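Local coordinates for protein beta-galactosidase (Bacillus circulans, PDB 4MAD) that probably hydrolyses terminal non-reducing beta-D-galactose residues from beta-D-galactosides, as a family 35 glycoside hydrolase, at residues E510-H516 with L575-H581. Sequence-based numbering, arbitrary orientation.
Sequences ENFPYFH and LLELHKH
His-581 reaches across to the 510-516 segment with both ring nitrogens. Its NE2 donates to Phe-512 O at 2.8 Å, with the carbonyl oxygen almost in the imidazole plane although the N-H...O angle is only 138°. On the other flank ND1 and His-516 NE2 lie 2.8 Å apart in a hydrogen bond between two rings set rim to rim, and His-516 ND1 passes the chain on to His-364. The backbone of His-581 is held as well: its N donates to the syn lone pair of Glu-510 OE2 at 3.0 Å, a position the carboxylate attains through a bend at chi2 (-71°). Were His-581 an alanine, Phe-512 O and His-516 NE2 would probably lose these partners and the Tyr-514 ring could shift.

Aromatic and apolar contacts fill in around these bonds. Tyr-514 turns its edge to the face of His-581, the planes 79° apart, completing a cluster with His-516. On the face of the sheet that carries Phe-515 and Leu-576, CD1 of Leu-576 sits over the centre of the Phe-515 ring in a CH-pi contact, while Pro-513 CB rests against Leu-578 CD2.

Main-chain bonds set the register. Tyr-514 and Glu-577 exchange two N-H...O bonds, as do His-516 and Leu-575, with Phe-515 and Leu-576 the non-hydrogen-bonded pair between. Past the strand ends, Asn-511 N meets His-579 O at 2.6 Å, nearly straight. Glu-577 OE2 accepts the N-H groups of His-579 and Lys-580 from opposite faces of its carboxylate, which probably steadies the chain where it leaves the strand, while OE1 is bound by the Tyr-550 hydroxyl and the backbone N atoms of Thr-536 and Lys-537. The pairing joins neighbouring strands 514-522 and 569-577 in the antiparallel sheet of the galactose-binding-like beta domain, away from the predicted catalytic glutamates.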
loop_
_atom_site.group_PDB
_atom_site.type_symbol
_atom_site.label_atom_id
_atom_site.label_comp_id
_atom_site.label_asym_id
_atom_site.label_seq_id
_atom_site.Cartn_x
_atom_site.Cartn_y
_atom_site.Cartn_z
ATOM N N GLU A 510 -22.623 16.084 -14.107
ATOM C CA GLU A 510 -22.563 14.728 -13.649
ATOM C C GLU A 510 -21.764 13.912 -14.644
ATOM O O GLU A 510 -21.762 14.220 -15.778
ATOM C CB GLU A 510 -23.944 14.170 -13.525
ATOM C CG GLU A 510 -24.740 14.889 -12.530
ATOM C CD GLU A 510 -24.283 14.605 -11.112
ATOM O OE1 GLU A 510 -24.738 13.614 -10.581
ATOM O OE2 GLU A 510 -23.494 15.355 -10.558
ATOM N N ASN A 511 -21.046 12.918 -14.177
ATOM C CA ASN A 511 -20.274 12.029 -15.026
ATOM C C ASN A 511 -19.022 12.617 -15.632
ATOM O O ASN A 511 -18.341 11.967 -16.360
ATOM C CB ASN A 511 -21.156 11.341 -16.034
ATOM C CG ASN A 511 -22.077 10.392 -15.391
ATOM O OD1 ASN A 511 -23.233 10.421 -15.625
ATOM N ND2 ASN A 511 -21.571 9.576 -14.540
ATOM N N PHE A 512 -18.703 13.805 -15.185
ATOM C CA PHE A 512 -17.449 14.449 -15.457
ATOM C C PHE A 512 -16.720 14.704 -14.126
ATOM O O PHE A 512 -17.307 15.090 -13.175
ATOM C CB PHE A 512 -17.663 15.789 -16.119
ATOM C CG PHE A 512 -18.153 15.726 -17.528
ATOM C CD1 PHE A 512 -17.347 16.087 -18.569
ATOM C CD2 PHE A 512 -19.411 15.356 -17.810
ATOM C CE1 PHE A 512 -17.822 16.070 -19.832
ATOM C CE2 PHE A 512 -19.867 15.365 -19.065
ATOM C CZ PHE A 512 -19.069 15.689 -20.071
ATOM N N PRO A 513 -15.428 14.479 -14.092
ATOM C CA PRO A 513 -14.720 14.710 -12.846
ATOM C C PRO A 513 -14.574 16.190 -12.584
ATOM O O PRO A 513 -14.199 16.897 -13.449
ATOM C CB PRO A 513 -13.365 14.028 -13.078
ATOM C CG PRO A 513 -13.600 13.102 -14.101
ATOM C CD PRO A 513 -14.556 13.742 -15.001
ATOM N N TYR A 514 -14.835 16.592 -11.358
ATOM C CA TYR A 514 -14.618 17.943 -10.931
ATOM C C TYR A 514 -13.883 17.995 -9.616
ATOM O O TYR A 514 -14.113 17.198 -8.780
ATOM C CB TYR A 514 -15.923 18.670 -10.761
ATOM C CG TYR A 514 -16.495 19.255 -11.990
ATOM C CD1 TYR A 514 -16.411 20.605 -12.252
ATOM C CD2 TYR A 514 -17.142 18.467 -12.896
ATOM C CE1 TYR A 514 -16.964 21.127 -13.370
ATOM C CE2 TYR A 514 -17.677 18.979 -14.006
ATOM C CZ TYR A 514 -17.603 20.295 -14.248
ATOM O OH TYR A 514 -18.135 20.783 -15.390
ATOM N N PHE A 515 -13.009 18.968 -9.476
ATOM C CA PHE A 515 -12.447 19.354 -8.225
ATOM C C PHE A 515 -13.419 20.281 -7.469
ATOM O O PHE A 515 -13.950 21.182 -8.030
ATOM C CB PHE A 515 -11.130 20.060 -8.427
ATOM C CG PHE A 515 -10.063 19.200 -9.043
ATOM C CD1 PHE A 515 -9.266 18.414 -8.287
ATOM C CD2 PHE A 515 -9.864 19.195 -10.398
ATOM C CE1 PHE A 515 -8.314 17.666 -8.835
ATOM C CE2 PHE A 515 -8.908 18.451 -10.930
ATOM C CZ PHE A 515 -8.139 17.679 -10.157
ATOM N N HIS A 516 -13.624 20.055 -6.216
ATOM C CA HIS A 516 -14.520 20.854 -5.466
ATOM C C HIS A 516 -13.699 21.429 -4.332
ATOM O O HIS A 516 -13.016 20.706 -3.699
ATOM C CB HIS A 516 -15.563 19.974 -4.889
ATOM C CG HIS A 516 -16.466 19.373 -5.897
ATOM N ND1 HIS A 516 -17.410 20.093 -6.559
ATOM C CD2 HIS A 516 -16.573 18.114 -6.356
ATOM C CE1 HIS A 516 -18.074 19.303 -7.372
ATOM N NE2 HIS A 516 -17.574 18.098 -7.281
ATOM N N LEU A 575 -11.619 18.107 -3.053
ATOM C CA LEU A 575 -12.157 16.804 -3.274
ATOM C C LEU A 575 -12.316 16.631 -4.740
ATOM O O LEU A 575 -12.887 17.457 -5.319
ATOM C CB LEU A 575 -13.499 16.707 -2.636
ATOM C CG LEU A 575 -14.302 15.459 -2.776
ATOM C CD1 LEU A 575 -15.197 15.225 -1.608
ATOM C CD2 LEU A 575 -15.084 15.516 -3.998
ATOM N N LEU A 576 -11.792 15.562 -5.327
ATOM C CA LEU A 576 -12.015 15.276 -6.735
ATOM C C LEU A 576 -13.035 14.168 -6.794
ATOM O O LEU A 576 -12.794 13.129 -6.298
ATOM C CB LEU A 576 -10.736 14.817 -7.427
ATOM C CG LEU A 576 -10.807 14.302 -8.866
ATOM C CD1 LEU A 576 -11.401 15.280 -9.806
ATOM C CD2 LEU A 576 -9.453 13.822 -9.409
ATOM N N GLU A 577 -14.173 14.442 -7.364
ATOM C CA GLU A 577 -15.200 13.460 -7.531
ATOM C C GLU A 577 -15.400 13.170 -9.000
ATOM O O GLU A 577 -15.480 14.035 -9.775
ATOM C CB GLU A 577 -16.507 13.904 -6.929
ATOM C CG GLU A 577 -17.679 13.260 -7.524
ATOM C CD GLU A 577 -17.911 11.821 -7.044
ATOM O OE1 GLU A 577 -17.675 11.537 -5.869
ATOM O OE2 GLU A 577 -18.321 10.997 -7.859
ATOM N N LEU A 578 -15.387 11.893 -9.302
ATOM C CA LEU A 578 -15.484 11.366 -10.645
ATOM C C LEU A 578 -16.820 11.418 -11.329
ATOM O O LEU A 578 -16.884 11.572 -12.481
ATOM C CB LEU A 578 -14.878 9.961 -10.762
ATOM C CG LEU A 578 -13.437 9.800 -10.356
ATOM C CD1 LEU A 578 -12.923 8.399 -10.558
ATOM C CD2 LEU A 578 -12.582 10.820 -10.970
ATOM N N HIS A 579 -17.881 11.168 -10.600
ATOM C CA HIS A 579 -19.160 10.989 -11.217
ATOM C C HIS A 579 -20.326 11.858 -10.774
ATOM O O HIS A 579 -20.995 12.442 -11.587
ATOM C CB HIS A 579 -19.609 9.568 -11.009
ATOM C CG HIS A 579 -18.684 8.568 -11.592
ATOM N ND1 HIS A 579 -18.644 8.306 -12.935
ATOM C CD2 HIS A 579 -17.763 7.770 -11.016
ATOM C CE1 HIS A 579 -17.731 7.389 -13.161
ATOM N NE2 HIS A 579 -17.182 7.049 -12.018
ATOM N N LYS A 580 -20.592 11.821 -9.488
ATOM C CA LYS A 580 -21.789 12.426 -8.965
ATOM C C LYS A 580 -21.444 13.446 -7.911
ATOM O O LYS A 580 -20.812 13.139 -7.003
ATOM C CB LYS A 580 -22.701 11.379 -8.406
ATOM C CG LYS A 580 -23.280 10.469 -9.416
ATOM C CD LYS A 580 -24.060 9.410 -8.726
ATOM C CE LYS A 580 -24.840 8.514 -9.625
ATOM N NZ LYS A 580 -25.425 7.424 -8.848
ATOM N N HIS A 581 -21.908 14.667 -8.100
ATOM C CA HIS A 581 -21.465 15.797 -7.331
ATOM C C HIS A 581 -22.501 16.286 -6.318
ATOM O O HIS A 581 -23.656 16.119 -6.517
ATOM C CB HIS A 581 -21.073 16.914 -8.297
ATOM C CG HIS A 581 -20.097 16.468 -9.332
ATOM N ND1 HIS A 581 -18.780 16.239 -9.048
ATOM C CD2 HIS A 581 -20.267 16.137 -10.624
ATOM C CE1 HIS A 581 -18.179 15.783 -10.120
ATOM N NE2 HIS A 581 -19.055 15.730 -11.093
#